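Local coordinates for protein transcriptional regulator, MarR family (Bacillus cereus, PDB 4XRF) that probably binds DNA as a winged helix-turn-helix transcription regulator of the MarR family, at residues A[29-40]-A[100-108]; A[72-80]-A[90-100]. All coordinates share one frame; numbering follows the deposited sequence.

Contact 1: residues A[29-40]-A[100-108]. With PO4 (phosphate ion), chain I; PO4 (phosphate ion), chain C; SO4 (sulfate ion), chain K.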
loop_
_atom_site.group_PDB
_atom_site.type_symbol
_atom_site.label_atom_id
_atom_site.label_comp_id
_atom_site.label_asym_id
_atom_site.label_seq_id
_atom_site.Cartn_x
_atom_site.Cartn_y
_atom_site.Cartn_z
ATOM N N THR A 29 2.388 18.243 -0.401
ATOM C CA THR A 29 1.339 19.097 -0.956
ATOM C C THR A 29 0.008 19.016 -0.203
ATOM O O THR A 29 -0.822 19.902 -0.349
ATOM C CB THR A 29 1.072 18.797 -2.455
ATOM O OG1 THR A 29 0.555 17.468 -2.593
ATOM C CG2 THR A 29 2.359 18.927 -3.270
ATOM N N GLY A 30 -0.191 17.956 0.586
ATOM C CA GLY A 30 -1.470 17.683 1.265
ATOM C C GLY A 30 -2.596 17.196 0.358
ATOM O O GLY A 30 -3.770 17.241 0.739
ATOM N N LEU A 31 -2.235 16.734 -0.842
ATOM C CA LEU A 31 -3.200 16.271 -1.845
ATOM C C LEU A 31 -2.826 14.927 -2.460
ATOM O O LEU A 31 -1.675 14.678 -2.721
ATOM C CB LEU A 31 -3.325 17.310 -2.977
ATOM C CG LEU A 31 -3.674 18.750 -2.550
ATOM C CD1 LEU A 31 -3.294 19.768 -3.626
ATOM C CD2 LEU A 31 -5.147 18.874 -2.142
ATOM N N THR A 32 -3.812 14.071 -2.711
ATOM C CA THR A 32 -3.601 12.911 -3.576
ATOM C C THR A 32 -3.617 13.412 -5.030
ATOM O O THR A 32 -4.088 14.527 -5.299
ATOM C CB THR A 32 -4.726 11.881 -3.440
ATOM O OG1 THR A 32 -5.919 12.452 -3.968
ATOM C CG2 THR A 32 -4.974 11.515 -1.989
ATOM N N PRO A 33 -3.091 12.608 -5.977
ATOM C CA PRO A 33 -3.125 13.093 -7.359
ATOM C C PRO A 33 -4.501 13.452 -7.947
ATOM O O PRO A 33 -4.572 14.436 -8.686
ATOM C CB PRO A 33 -2.420 11.972 -8.137
ATOM C CG PRO A 33 -1.390 11.497 -7.136
ATOM C CD PRO A 33 -2.147 11.476 -5.823
ATOM N N PRO A 34 -5.586 12.701 -7.620
ATOM C CA PRO A 34 -6.869 13.139 -8.164
ATOM C C PRO A 34 -7.379 14.456 -7.549
ATOM O O PRO A 34 -8.008 15.263 -8.266
ATOM C CB PRO A 34 -7.822 11.972 -7.828
ATOM C CG PRO A 34 -6.905 10.778 -7.751
ATOM C CD PRO A 34 -5.690 11.336 -7.060
ATOM N N GLN A 35 -7.118 14.667 -6.255
ATOM C CA GLN A 35 -7.502 15.930 -5.593
ATOM C C GLN A 35 -6.773 17.124 -6.237
ATOM O O GLN A 35 -7.375 18.181 -6.485
ATOM C CB GLN A 35 -7.176 15.900 -4.093
ATOM C CG GLN A 35 -8.061 14.987 -3.239
ATOM C CD GLN A 35 -7.667 15.044 -1.769
ATOM O OE1 GLN A 35 -6.476 15.080 -1.436
ATOM N NE2 GLN A 35 -8.644 15.061 -0.888
ATOM N N PHE A 36 -5.485 16.939 -6.508
ATOM C CA PHE A 36 -4.670 17.974 -7.133
ATOM C C PHE A 36 -5.224 18.304 -8.518
ATOM O O PHE A 36 -5.398 19.473 -8.848
ATOM C CB PHE A 36 -3.188 17.552 -7.215
ATOM C CG PHE A 36 -2.300 18.550 -7.923
ATOM C CD1 PHE A 36 -2.339 19.910 -7.608
ATOM C CD2 PHE A 36 -1.363 18.119 -8.857
ATOM C CE1 PHE A 36 -1.510 20.819 -8.250
ATOM C CE2 PHE A 36 -0.505 19.029 -9.485
ATOM C CZ PHE A 36 -0.598 20.386 -9.191
ATOM N N TYR A 37 -5.501 17.274 -9.315
ATOM C CA TYR A 37 -6.041 17.481 -10.655
ATOM C C TYR A 37 -7.399 18.164 -10.629
ATOM O O TYR A 37 -7.658 19.043 -11.439
ATOM C CB TYR A 37 -6.123 16.193 -11.485
ATOM C CG TYR A 37 -6.228 16.557 -12.939
ATOM C CD1 TYR A 37 -5.131 17.093 -13.614
ATOM C CD2 TYR A 37 -7.416 16.445 -13.616
ATOM C CE1 TYR A 37 -5.233 17.484 -14.945
ATOM C CE2 TYR A 37 -7.518 16.821 -14.940
ATOM C CZ TYR A 37 -6.421 17.340 -15.590
ATOM O OH TYR A 37 -6.526 17.714 -16.911
ATOM N N ILE A 38 -8.261 17.774 -9.699
ATOM C CA ILE A 38 -9.507 18.511 -9.491
ATOM C C ILE A 38 -9.270 20.012 -9.289
ATOM O O ILE A 38 -9.885 20.836 -9.974
ATOM C CB ILE A 38 -10.379 17.904 -8.368
ATOM C CG1 ILE A 38 -10.997 16.579 -8.861
ATOM C CG2 ILE A 38 -11.534 18.847 -7.989
ATOM C CD1 ILE A 38 -11.507 15.667 -7.753
ATOM N N LEU A 39 -8.400 20.366 -8.349
ATOM C CA LEU A 39 -8.078 21.768 -8.103
ATOM C C LEU A 39 -7.520 22.480 -9.352
ATOM O O LEU A 39 -7.837 23.656 -9.574
ATOM C CB LEU A 39 -7.085 21.921 -6.926
ATOM C CG LEU A 39 -7.551 21.435 -5.540
ATOM C CD1 LEU A 39 -6.495 21.757 -4.490
ATOM C CD2 LEU A 39 -8.889 22.049 -5.141
ATOM N N LYS A 40 -6.702 21.783 -10.145
ATOM C CA LYS A 40 -6.201 22.359 -11.396
ATOM C C LYS A 40 -7.323 22.649 -12.389
ATOM O O LYS A 40 -7.295 23.684 -13.048
ATOM C CB LYS A 40 -5.157 21.475 -12.077
ATOM C CG LYS A 40 -3.847 21.378 -11.342
ATOM C CD LYS A 40 -2.823 20.586 -12.155
ATOM C CE LYS A 40 -2.231 21.392 -13.308
ATOM N NZ LYS A 40 -1.106 20.635 -13.956
ATOM N N ARG A 100 -3.323 26.640 -2.367
ATOM C CA ARG A 100 -2.839 25.258 -2.298
ATOM C C ARG A 100 -2.402 24.715 -3.668
ATOM O O ARG A 100 -1.361 24.079 -3.767
ATOM C CB ARG A 100 -3.861 24.304 -1.656
ATOM C CG ARG A 100 -3.295 22.909 -1.390
ATOM C CD ARG A 100 -2.368 22.853 -0.159
ATOM N NE ARG A 100 -3.177 22.865 1.051
ATOM C CZ ARG A 100 -3.832 21.807 1.537
ATOM N NH1 ARG A 100 -3.739 20.614 0.953
ATOM N NH2 ARG A 100 -4.595 21.938 2.616
ATOM N N VAL A 101 -3.185 24.975 -4.716
ATOM C CA VAL A 101 -2.849 24.442 -6.035
ATOM C C VAL A 101 -1.529 25.041 -6.587
ATOM O O VAL A 101 -0.691 24.309 -7.129
ATOM C CB VAL A 101 -4.066 24.456 -7.014
ATOM C CG1 VAL A 101 -4.456 25.867 -7.436
ATOM C CG2 VAL A 101 -3.820 23.558 -8.212
ATOM N N GLU A 102 -1.313 26.339 -6.370
ATOM C CA GLU A 102 -0.054 27.002 -6.744
ATOM C C GLU A 102 1.146 26.466 -5.963
ATOM O O GLU A 102 2.203 26.189 -6.540
ATOM C CB GLU A 102 -0.157 28.517 -6.562
ATOM C CG GLU A 102 -1.150 29.186 -7.501
ATOM C CD GLU A 102 -1.293 30.679 -7.247
ATOM O OE1 GLU A 102 -0.321 31.307 -6.772
ATOM O OE2 GLU A 102 -2.374 31.229 -7.530
ATOM N N GLU A 103 0.981 26.328 -4.651
ATOM C CA GLU A 103 1.991 25.710 -3.800
ATOM C C GLU A 103 2.296 24.269 -4.246
ATOM O O GLU A 103 3.456 23.900 -4.396
ATOM C CB GLU A 103 1.525 25.765 -2.344
ATOM C CG GLU A 103 2.331 24.925 -1.360
ATOM C CD GLU A 103 1.568 24.724 -0.058
ATOM O OE1 GLU A 103 1.617 25.638 0.802
ATOM O OE2 GLU A 103 0.907 23.663 0.097
ATOM N N ALA A 104 1.251 23.476 -4.484
ATOM C CA ALA A 104 1.402 22.108 -4.991
ATOM C C ALA A 104 2.172 22.015 -6.317
ATOM O O ALA A 104 2.952 21.083 -6.526
ATOM C CB ALA A 104 0.042 21.432 -5.121
ATOM N N MET A 105 1.910 22.961 -7.211
ATOM C CA MET A 105 2.662 23.135 -8.449
ATOM C C MET A 105 4.173 23.106 -8.196
ATOM O O MET A 105 4.901 22.328 -8.814
ATOM C CB MET A 105 2.301 24.494 -9.042
ATOM C CG MET A 105 2.260 24.574 -10.547
ATOM S SD MET A 105 0.645 24.028 -11.111
ATOM C CE MET A 105 1.091 22.426 -11.768
ATOM N N THR A 106 4.627 23.956 -7.276
ATOM C CA THR A 106 6.046 24.135 -7.008
ATOM C C THR A 106 6.639 22.963 -6.221
ATOM O O THR A 106 7.814 22.653 -6.369
ATOM C CB THR A 106 6.331 25.460 -6.257
ATOM O OG1 THR A 106 5.835 25.370 -4.914
ATOM C CG2 THR A 106 5.676 26.658 -6.963
ATOM N N ALA A 107 5.821 22.308 -5.398
ATOM C CA ALA A 107 6.304 21.228 -4.536
ATOM C C ALA A 107 6.082 19.824 -5.123
ATOM O O ALA A 107 6.122 18.824 -4.398
ATOM C CB ALA A 107 5.691 21.349 -3.145
ATOM N N ARG A 108 5.870 19.745 -6.435
ATOM C CA ARG A 108 5.641 18.456 -7.104
ATOM C C ARG A 108 6.870 17.552 -7.015
ATOM O O ARG A 108 7.998 18.038 -7.020
ATOM C CB ARG A 108 5.253 18.658 -8.574
ATOM C CG ARG A 108 6.329 19.309 -9.438
ATOM C CD ARG A 108 5.979 19.250 -10.917
ATOM N NE ARG A 108 4.718 19.931 -11.245
ATOM C CZ ARG A 108 3.562 19.315 -11.488
ATOM N NH1 ARG A 108 3.476 17.989 -11.437
ATOM N NH2 ARG A 108 2.482 20.024 -11.786
HETATM P P PO4 I . -3.821 25.263 3.881
HETATM O O1 PO4 I . -4.939 24.251 3.838
HETATM O O2 PO4 I . -3.344 25.568 2.510
HETATM O O3 PO4 I . -2.671 24.665 4.720
HETATM O O4 PO4 I . -4.294 26.513 4.613
HETATM P P PO4 C . -1.678 18.299 -16.991
HETATM O O1 PO4 C . -2.838 19.147 -16.536
HETATM O O2 PO4 C . -2.083 16.850 -17.001
HETATM O O3 PO4 C . -1.256 18.756 -18.377
HETATM O O4 PO4 C . -0.542 18.479 -16.015
HETATM S S SO4 K . -9.243 18.999 -18.705
HETATM O O1 SO4 K . -10.276 18.468 -19.641
HETATM O O2 SO4 K . -9.845 20.095 -17.902
HETATM O O3 SO4 K . -8.097 19.561 -19.464
HETATM O O4 SO4 K . -8.823 17.864 -17.832
#
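Phe36 and Ala104 form the apolar centre where helix 33-45 meets helix 95-106. Phe36 CE1 lies 3.5 Å from Ala104 CB and 3.6 Å from Val101 CG2. With CG anti to the backbone N (chi1 177°), the Phe36 ring reaches across to the other helix. Met105 CE lies near the ring edge, though its modelled position is doubtful. Lys40 CD rests over one ring face. Leu39 CB packs on Val101, and Thr29 CG2 approaches Ala104 CA to 3.7 Å. The axes of helix segments 33-40 and 100-106 come within 9.9 Å, at 121° between their N-to-C directions.

The polar contacts sit at the two ends. Arg100 NH1 donates to Thr29 O at 3.3 Å, on a lone pair in the carbonyl plane, and more weakly to Gly30 O. The same guanidinium holds a phosphate ion through NE and NH2, and Arg100 NH2 of the third subunit binds that ion too. At the other end, the like charges of Lys40 and Arg108 lie near each other. Both form salt bridges to Asp5 of the second subunit, and Lys40 NZ also donates to O4 of another phosphate at 3.0 Å. Both phosphates probably come from the crystallisation liquor.

The chemistry implies a buried hydrophobic joint with charged ends. Asp5 of the second subunit probably offsets the charge of Lys40 and Arg108, with phosphate adding to this in the crystal.

Contact 2: residues A[72-80]-A[90-100]. With PO4 (phosphate ion), chain I.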
loop_
_atom_site.group_PDB
_atom_site.type_symbol
_atom_site.label_atom_id
_atom_site.label_comp_id
_atom_site.label_asym_id
_atom_site.label_seq_id
_atom_site.Cartn_x
_atom_site.Cartn_y
_atom_site.Cartn_z
ATOM N N ILE A 72 -13.699 19.648 0.678
ATOM C CA ILE A 72 -14.488 20.501 1.593
ATOM C C ILE A 72 -13.933 20.419 3.027
ATOM O O ILE A 72 -13.681 21.453 3.643
ATOM C CB ILE A 72 -16.008 20.174 1.520
ATOM C CG1 ILE A 72 -16.567 20.581 0.157
ATOM C CG2 ILE A 72 -16.807 20.857 2.647
ATOM C CD1 ILE A 72 -17.993 20.103 -0.095
ATOM N N ASP A 73 -13.683 19.209 3.537
ATOM C CA ASP A 73 -12.973 19.036 4.831
ATOM C C ASP A 73 -11.670 19.862 4.911
ATOM O O ASP A 73 -11.409 20.497 5.936
ATOM C CB ASP A 73 -12.629 17.564 5.115
ATOM C CG ASP A 73 -13.850 16.674 5.253
ATOM O OD1 ASP A 73 -14.942 17.165 5.641
ATOM O OD2 ASP A 73 -13.730 15.463 4.946
ATOM N N GLN A 74 -10.862 19.844 3.842
ATOM C CA GLN A 74 -9.623 20.650 3.801
ATOM C C GLN A 74 -9.914 22.121 3.484
ATOM O O GLN A 74 -8.996 22.937 3.479
ATOM C CB GLN A 74 -8.609 20.103 2.776
ATOM C CG GLN A 74 -8.040 18.724 3.058
ATOM C CD GLN A 74 -6.688 18.519 2.391
ATOM O OE1 GLN A 74 -5.777 19.348 2.532
ATOM N NE2 GLN A 74 -6.540 17.409 1.675
ATOM N N GLU A 75 -11.173 22.441 3.177
ATOM C CA GLU A 75 -11.631 23.823 2.947
ATOM C C GLU A 75 -11.065 24.399 1.650
ATOM O O GLU A 75 -10.832 25.608 1.539
ATOM C CB GLU A 75 -11.256 24.723 4.140
ATOM C CG GLU A 75 -12.233 24.652 5.305
ATOM C CD GLU A 75 -11.642 25.172 6.604
ATOM O OE1 GLU A 75 -10.598 25.866 6.575
ATOM O OE2 GLU A 75 -12.219 24.883 7.673
ATOM N N LEU A 76 -10.826 23.532 0.675
ATOM C CA LEU A 76 -10.150 23.957 -0.543
ATOM C C LEU A 76 -11.130 24.320 -1.660
ATOM O O LEU A 76 -10.776 25.052 -2.582
ATOM C CB LEU A 76 -9.130 22.906 -1.006
ATOM C CG LEU A 76 -8.019 22.537 -0.007
ATOM C CD1 LEU A 76 -7.132 21.418 -0.557
ATOM C CD2 LEU A 76 -7.174 23.758 0.363
ATOM N N VAL A 77 -12.337 23.772 -1.584
ATOM C CA VAL A 77 -13.412 24.109 -2.521
ATOM C C VAL A 77 -14.691 24.390 -1.744
ATOM O O VAL A 77 -14.788 24.024 -0.572
ATOM C CB VAL A 77 -13.691 22.973 -3.547
ATOM C CG1 VAL A 77 -12.435 22.611 -4.343
ATOM C CG2 VAL A 77 -14.283 21.738 -2.873
ATOM N N GLU A 78 -15.649 25.051 -2.399
ATOM C CA GLU A 78 -16.994 25.179 -1.873
ATOM C C GLU A 78 -17.984 24.539 -2.855
ATOM O O GLU A 78 -17.822 24.642 -4.081
ATOM C CB GLU A 78 -17.323 26.653 -1.623
ATOM C CG GLU A 78 -18.334 26.900 -0.514
ATOM C CD GLU A 78 -17.922 28.058 0.380
ATOM O OE1 GLU A 78 -16.954 27.905 1.151
ATOM O OE2 GLU A 78 -18.563 29.124 0.311
ATOM N N ARG A 79 -18.979 23.849 -2.308
ATOM C CA ARG A 79 -20.050 23.257 -3.083
ATOM C C ARG A 79 -21.310 24.050 -2.778
ATOM O O ARG A 79 -21.563 24.420 -1.633
ATOM C CB ARG A 79 -20.262 21.792 -2.702
ATOM C CG ARG A 79 -21.502 21.146 -3.323
ATOM C CD ARG A 79 -21.392 19.628 -3.255
ATOM N NE ARG A 79 -21.244 19.168 -1.874
ATOM C CZ ARG A 79 -20.664 18.033 -1.501
ATOM N NH1 ARG A 79 -20.127 17.200 -2.396
ATOM N NH2 ARG A 79 -20.620 17.736 -0.210
ATOM N N TYR A 80 -22.078 24.328 -3.816
ATOM C CA TYR A 80 -23.377 24.929 -3.638
ATOM C C TYR A 80 -24.310 24.495 -4.764
ATOM O O TYR A 80 -23.876 23.956 -5.792
ATOM C CB TYR A 80 -23.276 26.459 -3.542
ATOM C CG TYR A 80 -22.841 27.120 -4.827
ATOM C CD1 TYR A 80 -21.483 27.244 -5.147
ATOM C CD2 TYR A 80 -23.786 27.622 -5.718
ATOM C CE1 TYR A 80 -21.082 27.853 -6.326
ATOM C CE2 TYR A 80 -23.403 28.229 -6.900
ATOM C CZ TYR A 80 -22.051 28.345 -7.196
ATOM O OH TYR A 80 -21.684 28.943 -8.380
ATOM N N ILE A 90 -22.700 23.064 -8.129
ATOM C CA ILE A 90 -21.512 23.773 -8.580
ATOM C C ILE A 90 -20.367 23.672 -7.554
ATOM O O ILE A 90 -20.577 23.876 -6.348
ATOM C CB ILE A 90 -21.799 25.266 -8.831
ATOM C CG1 ILE A 90 -23.050 25.468 -9.696
ATOM C CG2 ILE A 90 -20.571 25.959 -9.421
ATOM C CD1 ILE A 90 -22.938 24.952 -11.108
ATOM N N ILE A 91 -19.164 23.375 -8.054
ATOM C CA ILE A 91 -17.954 23.320 -7.243
ATOM C C ILE A 91 -17.033 24.485 -7.619
ATOM O O ILE A 91 -16.844 24.801 -8.801
ATOM C CB ILE A 91 -17.200 21.970 -7.391
ATOM C CG1 ILE A 91 -18.164 20.770 -7.330
ATOM C CG2 ILE A 91 -16.077 21.848 -6.361
ATOM C CD1 ILE A 91 -19.031 20.695 -6.091
ATOM N N GLU A 92 -16.459 25.109 -6.600
ATOM C CA GLU A 92 -15.673 26.311 -6.767
ATOM C C GLU A 92 -14.461 26.286 -5.842
ATOM O O GLU A 92 -14.579 25.919 -4.684
ATOM C CB GLU A 92 -16.534 27.504 -6.396
ATOM C CG GLU A 92 -15.875 28.828 -6.679
ATOM C CD GLU A 92 -16.834 29.983 -6.492
ATOM O OE1 GLU A 92 -17.106 30.366 -5.329
ATOM O OE2 GLU A 92 -17.319 30.502 -7.511
ATOM N N LEU A 93 -13.316 26.714 -6.362
ATOM C CA LEU A 93 -12.086 26.862 -5.583
ATOM C C LEU A 93 -12.272 27.958 -4.525
ATOM O O LEU A 93 -12.849 29.009 -4.816
ATOM C CB LEU A 93 -10.979 27.253 -6.549
ATOM C CG LEU A 93 -9.572 26.701 -6.520
ATOM C CD1 LEU A 93 -9.516 25.190 -6.301
ATOM C CD2 LEU A 93 -8.906 27.116 -7.824
ATOM N N THR A 94 -11.833 27.717 -3.295
ATOM C CA THR A 94 -11.787 28.811 -2.315
ATOM C C THR A 94 -10.454 29.556 -2.453
ATOM O O THR A 94 -9.568 29.120 -3.198
ATOM C CB THR A 94 -11.986 28.328 -0.859
ATOM O OG1 THR A 94 -10.953 27.399 -0.514
ATOM C CG2 THR A 94 -13.345 27.656 -0.684
ATOM N N LYS A 95 -10.310 30.679 -1.749
ATOM C CA LYS A 95 -9.020 31.364 -1.655
ATOM C C LYS A 95 -7.901 30.401 -1.180
ATOM O O LYS A 95 -6.833 30.370 -1.780
ATOM C CB LYS A 95 -9.107 32.606 -0.748
ATOM N N LYS A 96 -8.168 29.613 -0.132
ATOM C CA LYS A 96 -7.243 28.544 0.334
ATOM C C LYS A 96 -6.906 27.544 -0.774
ATOM O O LYS A 96 -5.753 27.192 -0.958
ATOM C CB LYS A 96 -7.859 27.765 1.495
ATOM C CG LYS A 96 -7.337 28.105 2.877
ATOM C CD LYS A 96 -8.366 27.669 3.918
ATOM C CE LYS A 96 -7.757 27.550 5.302
ATOM N NZ LYS A 96 -7.370 28.875 5.867
ATOM N N GLY A 97 -7.924 27.084 -1.509
ATOM C CA GLY A 97 -7.707 26.116 -2.585
ATOM C C GLY A 97 -6.803 26.648 -3.682
ATOM O O GLY A 97 -5.975 25.913 -4.221
ATOM N N LYS A 98 -6.970 27.926 -4.027
ATOM C CA LYS A 98 -6.122 28.567 -5.044
ATOM C C LYS A 98 -4.670 28.645 -4.604
ATOM O O LYS A 98 -3.768 28.335 -5.386
ATOM C CB LYS A 98 -6.640 29.956 -5.432
ATOM C CG LYS A 98 -6.036 30.479 -6.727
ATOM N N ALA A 99 -4.437 29.048 -3.355
ATOM C CA ALA A 99 -3.087 29.047 -2.803
ATOM C C ALA A 99 -2.507 27.623 -2.747
ATOM O O ALA A 99 -1.334 27.414 -3.059
ATOM C CB ALA A 99 -3.061 29.704 -1.426
ATOM N N ARG A 100 -3.323 26.640 -2.367
ATOM C CA ARG A 100 -2.839 25.258 -2.298
ATOM C C ARG A 100 -2.402 24.715 -3.668
ATOM O O ARG A 100 -1.361 24.079 -3.767
ATOM C CB ARG A 100 -3.861 24.304 -1.656
ATOM C CG ARG A 100 -3.295 22.909 -1.390
ATOM C CD ARG A 100 -2.368 22.853 -0.159
ATOM N NE ARG A 100 -3.177 22.865 1.051
ATOM C CZ ARG A 100 -3.832 21.807 1.537
ATOM N NH1 ARG A 100 -3.739 20.614 0.953
ATOM N NH2 ARG A 100 -4.595 21.938 2.616
HETATM P P PO4 I . -3.821 25.263 3.881
HETATM O O1 PO4 I . -4.939 24.251 3.838
HETATM O O2 PO4 I . -3.344 25.568 2.510
HETATM O O3 PO4 I . -2.671 24.665 4.720
HETATM O O4 PO4 I . -4.294 26.513 4.613
#
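Leu76 lies against Gly97 and Arg100 and is the residue most buried by the contact. Its CD2 packs 3.8 Å from Gly97 CA, and its CD1 lies over one face of the Arg100 guanidinium. The backbone joins in: Leu76 O accepts from Thr94 N at 3.0 Å and receives a CA-H...O contact from Gly97. Thr94 OG1 donates to Glu75 O at 2.7 Å and accepts from Gly97 N, so it caps helix 95-106 while holding the turn. Gln74 OE1 is gripped end-on by Arg100, at 2.9 Å from NH1 and 2.8 Å from NH2, and lies in the guanidinium plane.

Tyr80 and Ile90 follow in buried area. Ile90 CB sits over the Tyr80 ring face in a CH-pi contact, 3.8 Å from its centroid. A chi1 of 67° places Tyr80 CG between the backbone N and carbonyl carbon, which brings the ring over Ile90. Their backbones form an antiparallel hydrogen-bonded pair, as do those of Glu78 and Glu92.

On the other face of the hairpin, Arg79 CG lies 3.7 Å from Ile91 CD1, and the Arg79 guanidinium forms a salt bridge with Asp69. Glu75, with positive phi, forms a Schellman motif at the end of the preceding helix. Strands 77-81 and 89-93 form the beta hairpin, or wing, characteristic of the MarR winged helix-turn-helix fold.

How the contacts relate
Arg100, on helix 95-106, belongs to both contacts. Contact 2 is nested within the chain loop closed by contact 1, and their centres are 12 Å apart. They also touch directly. Gly30 O and Gln74 NE2 are 2.9 Å apart, a probable hydrogen bond. Leu39 CD2 packs 3.4 Å from Leu93 CD1, while Leu31 CD2 lies 3.6 Å from Leu76 CD1. Leucine contacts thus join the base of the wing to helix 33-45 and the loop before it. Both contacts reach one phosphate ion and the third subunit. The isoquinoline pocket is more distant: the Arg108 side chain of contact 1 is about 11 Å from a bound isoquinoline.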